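Local coordinates for protein (CD58) (Homo sapiens, PDB 1CCZ) that acts as a cell-surface immunoglobulin-family adhesion ligand that binds CD2 through its membrane-distal domain, at residues Q3-V8 and M86-Y91; V13-P18 and L62-L67; R147-C152 and S162-V167. All coordinates share one frame; numbering follows the deposited sequence. Where two conformers were deposited one is given.

Contact 1 of 3, residues Q3-V8 and M86-Y91; sequences QQIYGV and MKFFLY
Q4–Y6 and F89–Y91 run parallel in register, Q4 opposite F89, I5 opposite L90 and Y6 opposite Y91, with the strand axes 4.7 Å apart and 26° from alignment. This is the parallel pairing of the first strand with the last, G strand, typical of V-set immunoglobulin domains; it closes one edge of the sheet that includes 73-78 and 26-30. The backbone ladder alternates: F89 N gives to Q3 O, I5 N to F89 O, Y91 N to I5 O and, almost straight, G7 N to Y91 O (2.8 Å, 179° at the hydrogen). On the inner face, I5 CG1 meets the edge of the F88 ring at CD2 (4.0 Å), while I5 CG2 rests on L90 CD1. V13 and F15 of the opposite sheet close over I5 and L90. Q3 runs beside F88 in the same direction, its CB 3.6 Å from F88 CD2, and its amide plane is steeply turned from the ring. The outer face carries Y6 and Y91 side by side. Both have CG anti to the carbonyl carbon, which sends the rings off in the same direction, planes 18° apart, but slid until they barely overlap; Y6 CE1 comes to 3.4 Å from Y91 CD2. Q4 folds back at chi2 and brings its amide to the edge of Y91, with Q4 CD in the ring plane and Q4 NE2 3.2 Å from Y91 CE2. The same Q4 NE2 donates to Y6 OH at 3.1 Å, tying the amide to both tyrosines.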
loop_
_atom_site.group_PDB
_atom_site.type_symbol
_atom_site.label_atom_id
_atom_site.label_comp_id
_atom_site.label_asym_id
_atom_site.label_seq_id
_atom_site.Cartn_x
_atom_site.Cartn_y
_atom_site.Cartn_z
ATOM N N GLN A 3 -9.412 4.989 -10.012
ATOM C CA GLN A 3 -8.839 5.377 -8.735
ATOM C C GLN A 3 -7.816 4.369 -8.288
ATOM O O GLN A 3 -8.004 3.162 -8.471
ATOM C CB GLN A 3 -9.925 5.483 -7.685
ATOM C CG GLN A 3 -10.168 6.874 -7.200
ATOM C CD GLN A 3 -10.056 6.974 -5.692
ATOM O OE1 GLN A 3 -9.069 7.485 -5.172
ATOM N NE2 GLN A 3 -11.072 6.481 -4.978
ATOM N N GLN A 4 -6.727 4.874 -7.712
ATOM C CA GLN A 4 -5.653 4.024 -7.216
ATOM C C GLN A 4 -5.882 3.868 -5.725
ATOM O O GLN A 4 -6.010 4.866 -5.010
ATOM C CB GLN A 4 -4.305 4.681 -7.472
ATOM C CG GLN A 4 -4.027 4.921 -8.935
ATOM C CD GLN A 4 -3.384 3.718 -9.592
ATOM O OE1 GLN A 4 -3.963 3.096 -10.495
ATOM N NE2 GLN A 4 -2.174 3.381 -9.145
ATOM N N ILE A 5 -5.957 2.624 -5.258
ATOM C CA ILE A 5 -6.193 2.373 -3.837
ATOM C C ILE A 5 -5.094 1.471 -3.293
ATOM O O ILE A 5 -4.714 0.480 -3.916
ATOM C CB ILE A 5 -7.598 1.712 -3.596
ATOM C CG1 ILE A 5 -8.699 2.550 -4.259
ATOM C CG2 ILE A 5 -7.884 1.611 -2.105
ATOM C CD1 ILE A 5 -9.082 3.785 -3.477
ATOM N N TYR A 6 -4.584 1.827 -2.121
ATOM C CA TYR A 6 -3.516 1.073 -1.494
ATOM C C TYR A 6 -3.966 0.470 -0.178
ATOM O O TYR A 6 -4.297 1.189 0.756
ATOM C CB TYR A 6 -2.313 1.998 -1.291
ATOM C CG TYR A 6 -1.857 2.603 -2.598
ATOM C CD1 TYR A 6 -1.092 1.856 -3.497
ATOM C CD2 TYR A 6 -2.264 3.886 -2.978
ATOM C CE1 TYR A 6 -0.752 2.355 -4.744
ATOM C CE2 TYR A 6 -1.926 4.402 -4.230
ATOM C CZ TYR A 6 -1.174 3.629 -5.116
ATOM O OH TYR A 6 -0.873 4.103 -6.386
ATOM N N GLY A 7 -3.992 -0.854 -0.112
ATOM C CA GLY A 7 -4.417 -1.500 1.113
ATOM C C GLY A 7 -3.310 -2.324 1.722
ATOM O O GLY A 7 -2.297 -2.589 1.078
ATOM N N VAL A 8 -3.502 -2.735 2.972
ATOM C CA VAL A 8 -2.510 -3.531 3.672
ATOM C C VAL A 8 -2.998 -4.944 3.865
ATOM O O VAL A 8 -4.180 -5.163 4.121
ATOM C CB VAL A 8 -2.221 -2.961 5.050
ATOM C CG1 VAL A 8 -1.027 -3.667 5.662
ATOM C CG2 VAL A 8 -1.955 -1.504 4.934
ATOM N N MET A 86 -16.733 2.878 -13.197
ATOM C CA MET A 86 -16.192 3.216 -11.892
ATOM C C MET A 86 -15.145 2.133 -11.745
ATOM O O MET A 86 -15.461 0.974 -11.443
ATOM C CB MET A 86 -17.248 3.098 -10.811
ATOM C CG MET A 86 -18.316 4.152 -10.908
ATOM S SD MET A 86 -17.902 5.653 -10.014
ATOM C CE MET A 86 -16.752 5.069 -8.801
ATOM N N LYS A 87 -13.901 2.512 -12.034
ATOM C CA LYS A 87 -12.770 1.595 -11.970
ATOM C C LYS A 87 -11.877 1.945 -10.802
ATOM O O LYS A 87 -11.633 3.118 -10.529
ATOM C CB LYS A 87 -11.961 1.660 -13.263
ATOM C CG LYS A 87 -12.470 0.740 -14.362
ATOM C CD LYS A 87 -12.569 1.468 -15.705
ATOM C CE LYS A 87 -11.231 1.465 -16.462
ATOM N NZ LYS A 87 -10.356 2.679 -16.205
ATOM N N PHE A 88 -11.410 0.914 -10.103
ATOM C CA PHE A 88 -10.531 1.094 -8.956
ATOM C C PHE A 88 -9.429 0.066 -9.065
ATOM O O PHE A 88 -9.730 -1.120 -9.221
ATOM C CB PHE A 88 -11.275 0.831 -7.643
ATOM C CG PHE A 88 -12.328 1.842 -7.322
ATOM C CD1 PHE A 88 -13.584 1.777 -7.924
ATOM C CD2 PHE A 88 -12.076 2.856 -6.406
ATOM C CE1 PHE A 88 -14.575 2.711 -7.613
ATOM C CE2 PHE A 88 -13.061 3.798 -6.082
ATOM C CZ PHE A 88 -14.313 3.725 -6.688
ATOM N N PHE A 89 -8.162 0.489 -9.039
ATOM C CA PHE A 89 -7.101 -0.515 -9.049
ATOM C C PHE A 89 -6.539 -0.546 -7.634
ATOM O O PHE A 89 -6.053 0.453 -7.093
ATOM C CB PHE A 89 -6.007 -0.287 -10.125
ATOM C CG PHE A 89 -6.555 0.375 -11.385
ATOM C CD1 PHE A 89 -7.158 1.620 -11.309
ATOM C CD2 PHE A 89 -6.600 -0.297 -12.604
ATOM C CE1 PHE A 89 -7.801 2.164 -12.402
ATOM C CE2 PHE A 89 -7.239 0.243 -13.697
ATOM C CZ PHE A 89 -7.845 1.472 -13.597
ATOM N N LEU A 90 -6.702 -1.709 -7.024
ATOM C CA LEU A 90 -6.284 -1.942 -5.664
ATOM C C LEU A 90 -4.946 -2.662 -5.616
ATOM O O LEU A 90 -4.752 -3.681 -6.284
ATOM C CB LEU A 90 -7.347 -2.785 -4.944
ATOM C CG LEU A 90 -6.958 -3.394 -3.589
ATOM C CD1 LEU A 90 -6.885 -2.282 -2.551
ATOM C CD2 LEU A 90 -7.965 -4.471 -3.169
ATOM N N TYR A 91 -4.021 -2.110 -4.835
ATOM C CA TYR A 91 -2.723 -2.741 -4.633
ATOM C C TYR A 91 -2.731 -3.152 -3.166
ATOM O O TYR A 91 -3.202 -2.397 -2.309
ATOM C CB TYR A 91 -1.596 -1.752 -4.910
ATOM C CG TYR A 91 -1.635 -1.224 -6.314
ATOM C CD1 TYR A 91 -1.103 -1.970 -7.366
ATOM C CD2 TYR A 91 -2.276 -0.015 -6.611
ATOM C CE1 TYR A 91 -1.213 -1.535 -8.696
ATOM C CE2 TYR A 91 -2.396 0.438 -7.940
ATOM C CZ TYR A 91 -1.864 -0.334 -8.982
ATOM O OH TYR A 91 -2.010 0.060 -10.308
#

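Contact 2 of 3, residues V13-P18 and L62-L67; sequences VTFHVP and LTIYNL. With NAG (2-acetamido-2-deoxy-beta-D-glucopyranose), chain C.
V13–F15 pairs antiparallel with L62–I64, the B and E strands of the V-set immunoglobulin sandwich, in the sheet that faces the one built from 2-8, 86-93 and their neighbours. V13 and I64 form a hydrogen-bonded pair joined both ways, I64 N to V13 O at 3.0 Å and V13 N to I64 O. F15 and L62 form the next such pair, but unevenly: F15 N to L62 O is short (2.7 Å), whereas the return bond from L62 N to F15 O is weak. Packing is close on the inward side. L67, beyond the end of strand 62-64, turns its side chain back onto V13, crossing it at about a right angle with V13 CG1 3.8 Å from L67 CD1. F15 and I64 cross obliquely, F15 CE2 3.9 Å from I64 CD1, and the F15 ring also meets the rings of F88 and Y75. The other side carries T14, which is partly exposed, and T63, which is buried. In this non-hydrogen-bonded pair T14 CA and T63 CA are 4.1 Å apart, and T14 OG1 meets T63 OG1 at 2.6 Å, either being able to donate. In each threonine OG1 stands anti to the carbonyl carbon (chi1 -68° in both) and the methyl anti to the backbone N, T14 CG2 over a face of the H16 ring and T63 CG2 over a face of Y65. Farther out, N66 takes a left-handed backbone conformation and its ND2 is joined to C1 of N-acetylglucosamine. The apolar side thus packs into the sandwich, the threonine hydroxyls share one short hydrogen bond, and the following turn carries the glycan, consistent with that end being solvent-accessible.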
loop_
_atom_site.group_PDB
_atom_site.type_symbol
_atom_site.label_atom_id
_atom_site.label_comp_id
_atom_site.label_asym_id
_atom_site.label_seq_id
_atom_site.Cartn_x
_atom_site.Cartn_y
_atom_site.Cartn_z
ATOM N N VAL A 13 -10.173 -2.075 2.846
ATOM C CA VAL A 13 -10.250 -0.841 2.087
ATOM C C VAL A 13 -11.692 -0.654 1.675
ATOM O O VAL A 13 -12.468 -1.608 1.650
ATOM C CB VAL A 13 -9.435 -0.879 0.773
ATOM C CG1 VAL A 13 -7.964 -0.789 1.064
ATOM C CG2 VAL A 13 -9.777 -2.142 -0.011
ATOM N N THR A 14 -12.047 0.582 1.353
ATOM C CA THR A 14 -13.383 0.887 0.888
ATOM C C THR A 14 -13.255 1.642 -0.433
ATOM O O THR A 14 -12.501 2.610 -0.524
ATOM C CB THR A 14 -14.133 1.748 1.898
ATOM O OG1 THR A 14 -14.393 0.966 3.063
ATOM C CG2 THR A 14 -15.451 2.242 1.310
ATOM N N PHE A 15 -13.949 1.164 -1.463
ATOM C CA PHE A 15 -13.947 1.805 -2.770
ATOM C C PHE A 15 -15.134 2.760 -2.690
ATOM O O PHE A 15 -16.287 2.344 -2.827
ATOM C CB PHE A 15 -14.169 0.773 -3.876
ATOM C CG PHE A 15 -13.048 -0.241 -4.016
ATOM C CD1 PHE A 15 -11.747 0.064 -3.632
ATOM C CD2 PHE A 15 -13.298 -1.504 -4.537
ATOM C CE1 PHE A 15 -10.712 -0.881 -3.767
ATOM C CE2 PHE A 15 -12.280 -2.453 -4.678
ATOM C CZ PHE A 15 -10.986 -2.143 -4.293
ATOM N N HIS A 16 -14.844 4.032 -2.427
ATOM C CA HIS A 16 -15.883 5.052 -2.293
ATOM C C HIS A 16 -16.455 5.491 -3.629
ATOM O O HIS A 16 -15.727 5.930 -4.527
ATOM C CB HIS A 16 -15.340 6.261 -1.536
ATOM C CG HIS A 16 -14.987 5.962 -0.108
ATOM N ND1 HIS A 16 -15.937 5.859 0.885
ATOM C CD2 HIS A 16 -13.790 5.719 0.480
ATOM C CE1 HIS A 16 -15.343 5.565 2.032
ATOM N NE2 HIS A 16 -14.039 5.474 1.812
ATOM N N VAL A 17 -17.770 5.356 -3.751
ATOM C CA VAL A 17 -18.461 5.712 -4.969
ATOM C C VAL A 17 -19.364 6.897 -4.693
ATOM O O VAL A 17 -20.132 6.881 -3.732
ATOM C CB VAL A 17 -19.326 4.546 -5.469
ATOM C CG1 VAL A 17 -20.226 5.005 -6.593
ATOM C CG2 VAL A 17 -18.445 3.419 -5.944
ATOM N N PRO A 18 -19.256 7.957 -5.519
ATOM C CA PRO A 18 -20.048 9.198 -5.427
ATOM C C PRO A 18 -21.511 8.954 -5.000
ATOM O O PRO A 18 -22.305 8.368 -5.745
ATOM C CB PRO A 18 -19.968 9.780 -6.841
ATOM C CG PRO A 18 -18.921 8.941 -7.585
ATOM C CD PRO A 18 -18.274 8.016 -6.614
ATOM N N LEU A 62 -18.071 -0.317 -1.921
ATOM C CA LEU A 62 -17.671 -1.659 -1.501
ATOM C C LEU A 62 -16.525 -1.630 -0.502
ATOM O O LEU A 62 -15.542 -0.914 -0.708
ATOM C CB LEU A 62 -17.222 -2.484 -2.713
ATOM C CG LEU A 62 -16.747 -3.913 -2.436
ATOM C CD1 LEU A 62 -17.942 -4.733 -2.013
ATOM C CD2 LEU A 62 -16.120 -4.517 -3.661
ATOM N N THR A 63 -16.657 -2.395 0.582
ATOM C CA THR A 63 -15.597 -2.510 1.568
ATOM C C THR A 63 -15.152 -3.969 1.548
ATOM O O THR A 63 -15.981 -4.864 1.639
ATOM C CB THR A 63 -16.069 -2.149 2.982
ATOM O OG1 THR A 63 -16.362 -0.753 3.038
ATOM C CG2 THR A 63 -14.964 -2.446 4.008
ATOM N N ILE A 64 -13.852 -4.202 1.383
ATOM C CA ILE A 64 -13.291 -5.552 1.371
ATOM C C ILE A 64 -12.459 -5.731 2.649
ATOM O O ILE A 64 -11.572 -4.925 2.937
ATOM C CB ILE A 64 -12.367 -5.767 0.164
ATOM C CG1 ILE A 64 -13.118 -5.455 -1.124
ATOM C CG2 ILE A 64 -11.845 -7.200 0.159
ATOM C CD1 ILE A 64 -12.274 -5.550 -2.373
ATOM N N TYR A 65 -12.749 -6.775 3.419
ATOM C CA TYR A 65 -12.025 -7.023 4.662
ATOM C C TYR A 65 -10.987 -8.107 4.488
ATOM O O TYR A 65 -11.025 -8.884 3.525
ATOM C CB TYR A 65 -12.992 -7.429 5.780
ATOM C CG TYR A 65 -14.045 -6.390 6.069
ATOM C CD1 TYR A 65 -13.779 -5.319 6.925
ATOM C CD2 TYR A 65 -15.315 -6.469 5.479
ATOM C CE1 TYR A 65 -14.744 -4.350 7.190
ATOM C CE2 TYR A 65 -16.295 -5.505 5.737
ATOM C CZ TYR A 65 -16.004 -4.454 6.589
ATOM O OH TYR A 65 -16.966 -3.511 6.849
ATOM N N ASN A 66 -10.046 -8.141 5.428
ATOM C CA ASN A 66 -8.991 -9.135 5.423
ATOM C C ASN A 66 -8.281 -9.327 4.079
ATOM O O ASN A 66 -8.237 -10.433 3.529
ATOM C CB ASN A 66 -9.568 -10.459 5.902
ATOM C CG ASN A 66 -8.567 -11.260 6.679
ATOM O OD1 ASN A 66 -7.752 -10.709 7.433
ATOM N ND2 ASN A 66 -8.614 -12.571 6.489
ATOM N N LEU A 67 -7.701 -8.242 3.579
ATOM C CA LEU A 67 -7.007 -8.245 2.300
ATOM C C LEU A 67 -5.902 -9.271 2.182
ATOM O O LEU A 67 -5.194 -9.546 3.144
ATOM C CB LEU A 67 -6.445 -6.852 2.015
ATOM C CG LEU A 67 -7.502 -5.763 1.799
ATOM C CD1 LEU A 67 -6.845 -4.401 1.711
ATOM C CD2 LEU A 67 -8.265 -6.063 0.517
HETATM C C1 NAG C . -7.730 -13.447 7.232
HETATM C C2 NAG C . -8.477 -14.023 8.466
HETATM C C3 NAG C . -7.993 -15.452 8.776
HETATM C C4 NAG C . -6.495 -15.643 8.435
HETATM C C5 NAG C . -6.178 -15.262 6.967
HETATM C C6 NAG C . -5.950 -16.473 6.079
HETATM C C7 NAG C . -9.362 -12.570 10.208
HETATM C C8 NAG C . -9.087 -11.689 11.415
HETATM N N2 NAG C . -8.312 -13.162 9.633
HETATM O O3 NAG C . -8.774 -16.391 8.040
HETATM O O4 NAG C . -5.686 -14.869 9.317
HETATM O O5 NAG C . -7.261 -14.505 6.377
HETATM O O6 NAG C . -5.682 -16.079 4.742
HETATM O O7 NAG C . -10.520 -12.709 9.815
#

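Contact 3 of 3, residues R147-C152 and S162-V167; sequences RAPFKC and SEMEVV
The F150 ring meets V167 obliquely, F150 CD2 to V167 CG2 3.6 Å, and has E165 O near its plane at the edge; W143 and L110 also pack against it, placing the ring in the sandwich interior. The P149 ring, which is puckered, sets its CB on E165 O and on V166 CG2 (3.8 Å). These belong to the F–G hairpin of a C2-set immunoglobulin domain, with strands 150-156 and 159-165 antiparallel at 165° and the latter at the sheet edge. F150 and E165, and C152 and E163, are hydrogen-bonded pairs, every N to O distance 2.9 Å. C152 points inward with F150 and makes the disulfide to C112 that ties this sheet to strand 109-113, the usual link across an immunoglobulin sandwich. Between those pairs K151 and M164 sit on the outer face. K151 is extended to CE, its CG anti to the backbone N (chi1 173°), which lays the chain along the strand pair toward S162, whose OG comes to 3.6 Å from K151 CE. M164, bent at chi3, crosses it obliquely and tucks its methyl onto the aliphatic stem: M164 CE is tight against K151 CB at 3.5 Å and nearly as close to CD. The K151 ammonium end makes a cation-pi contact with Y125. M164 N, pointing away from the partner strand, is taken by the preceding carboxylate, E163 OE1, through its anti lone pair. Beyond the ladder, a water bridges the two segments, donating to A148 O at 3.0 Å and accepting from V167 N at 3.0 Å.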
loop_
_atom_site.group_PDB
_atom_site.type_symbol
_atom_site.label_atom_id
_atom_site.label_comp_id
_atom_site.label_asym_id
_atom_site.label_seq_id
_atom_site.Cartn_x
_atom_site.Cartn_y
_atom_site.Cartn_z
ATOM N N ARG A 147 29.841 13.989 10.847
ATOM C CA ARG A 147 29.458 15.080 11.731
ATOM C C ARG A 147 28.058 14.918 12.332
ATOM O O ARG A 147 27.700 15.604 13.288
ATOM C CB ARG A 147 29.535 16.410 10.978
ATOM C CG ARG A 147 30.944 16.839 10.598
ATOM C CD ARG A 147 30.939 18.286 10.112
ATOM N NE ARG A 147 30.250 18.440 8.829
ATOM C CZ ARG A 147 30.807 18.186 7.641
ATOM N NH1 ARG A 147 32.069 17.763 7.559
ATOM N NH2 ARG A 147 30.097 18.346 6.528
ATOM N N ALA A 148 27.253 14.034 11.755
ATOM C CA ALA A 148 25.911 13.801 12.271
ATOM C C ALA A 148 25.556 12.329 12.097
ATOM O O ALA A 148 26.158 11.632 11.291
ATOM C CB ALA A 148 24.908 14.662 11.537
ATOM N N PRO A 149 24.612 11.826 12.899
ATOM C CA PRO A 149 24.237 10.418 12.746
ATOM C C PRO A 149 23.482 10.222 11.428
ATOM O O PRO A 149 23.080 11.185 10.785
ATOM C CB PRO A 149 23.345 10.138 13.957
ATOM C CG PRO A 149 22.876 11.467 14.417
ATOM C CD PRO A 149 23.892 12.490 13.999
ATOM N N PHE A 150 23.309 8.970 11.024
ATOM C CA PHE A 150 22.583 8.664 9.799
ATOM C C PHE A 150 21.176 8.191 10.128
ATOM O O PHE A 150 20.963 7.496 11.123
ATOM C CB PHE A 150 23.298 7.565 9.039
ATOM C CG PHE A 150 24.554 8.018 8.389
ATOM C CD1 PHE A 150 24.518 8.631 7.144
ATOM C CD2 PHE A 150 25.779 7.834 9.021
ATOM C CE1 PHE A 150 25.689 9.059 6.529
ATOM C CE2 PHE A 150 26.966 8.258 8.416
ATOM C CZ PHE A 150 26.917 8.873 7.164
ATOM N N LYS A 151 20.213 8.584 9.310
ATOM C CA LYS A 151 18.852 8.138 9.508
ATOM C C LYS A 151 18.462 7.451 8.219
ATOM O O LYS A 151 18.682 7.980 7.118
ATOM C CB LYS A 151 17.902 9.290 9.756
ATOM C CG LYS A 151 16.444 8.873 9.808
ATOM C CD LYS A 151 15.627 10.031 10.337
ATOM C CE LYS A 151 14.142 9.745 10.293
ATOM N NZ LYS A 151 13.495 10.291 9.065
ATOM N N CYS A 152 17.922 6.247 8.360
ATOM C CA CYS A 152 17.466 5.493 7.210
ATOM C C CYS A 152 15.995 5.253 7.391
ATOM O O CYS A 152 15.544 4.816 8.453
ATOM C CB CYS A 152 18.183 4.169 7.097
ATOM S SG CYS A 152 17.664 3.317 5.585
ATOM N N SER A 162 11.789 4.056 10.537
ATOM C CA SER A 162 13.156 4.485 10.351
ATOM C C SER A 162 14.029 4.054 11.511
ATOM O O SER A 162 13.557 3.600 12.552
ATOM C CB SER A 162 13.200 5.996 10.160
ATOM O OG SER A 162 12.608 6.628 11.262
ATOM N N GLU A 163 15.325 4.157 11.291
ATOM C CA GLU A 163 16.302 3.808 12.291
ATOM C C GLU A 163 17.328 4.918 12.206
ATOM O O GLU A 163 17.557 5.476 11.140
ATOM C CB GLU A 163 16.954 2.466 11.959
ATOM C CG GLU A 163 18.061 2.051 12.922
ATOM C CD GLU A 163 17.560 1.964 14.354
ATOM O OE1 GLU A 163 17.361 3.019 15.009
ATOM O OE2 GLU A 163 17.355 0.829 14.830
ATOM N N MET A 164 17.920 5.264 13.333
ATOM C CA MET A 164 18.936 6.292 13.340
ATOM C C MET A 164 20.150 5.707 14.061
ATOM O O MET A 164 20.003 5.076 15.101
ATOM C CB MET A 164 18.410 7.522 14.061
ATOM C CG MET A 164 19.363 8.676 13.978
ATOM S SD MET A 164 18.598 10.199 14.473
ATOM C CE MET A 164 18.050 10.871 12.852
ATOM N N GLU A 165 21.345 5.879 13.500
ATOM C CA GLU A 165 22.544 5.339 14.136
ATOM C C GLU A 165 23.747 6.252 13.993
ATOM O O GLU A 165 23.903 6.921 12.978
ATOM C CB GLU A 165 22.913 3.977 13.542
ATOM C CG GLU A 165 21.870 2.876 13.717
ATOM C CD GLU A 165 21.591 2.518 15.169
ATOM O OE1 GLU A 165 22.404 2.844 16.065
ATOM O OE2 GLU A 165 20.538 1.903 15.415
ATOM N N VAL A 166 24.595 6.276 15.018
ATOM C CA VAL A 166 25.832 7.055 14.982
ATOM C C VAL A 166 26.915 6.049 14.552
ATOM O O VAL A 166 27.022 4.961 15.133
ATOM C CB VAL A 166 26.205 7.639 16.400
ATOM C CG1 VAL A 166 27.544 8.372 16.341
ATOM C CG2 VAL A 166 25.150 8.575 16.872
ATOM N N VAL A 167 27.689 6.382 13.519
ATOM C CA VAL A 167 28.769 5.495 13.060
ATOM C C VAL A 167 29.973 5.617 14.008
ATOM O O VAL A 167 30.431 6.723 14.309
ATOM C CB VAL A 167 29.216 5.843 11.611
ATOM C CG1 VAL A 167 30.424 5.025 11.226
ATOM C CG2 VAL A 167 28.071 5.587 10.647
HETATM O O HOH W 1 27.347 9.106 12.362
#

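How the contacts relate
Contacts 1 and 2 are two layers of one domain. Their centres lie 9 Å apart, and contact 2 is nested along the chain within the loop that contact 1 closes. They meet directly: G7 CA is 3.6 Å from V13 CG1, and M86 CE is 3.7 Å from V17 CG2. Contact 3 belongs to the second domain, in series along the chain, its centre 35 Å from that of contact 1 and 39 Å from that of contact 2. Binding of CD2 probably uses the sheet containing 86-91, as in V-set relatives, whereas the glycan on N66 grows from the contact 2 layer; contact 3 lies well away from both.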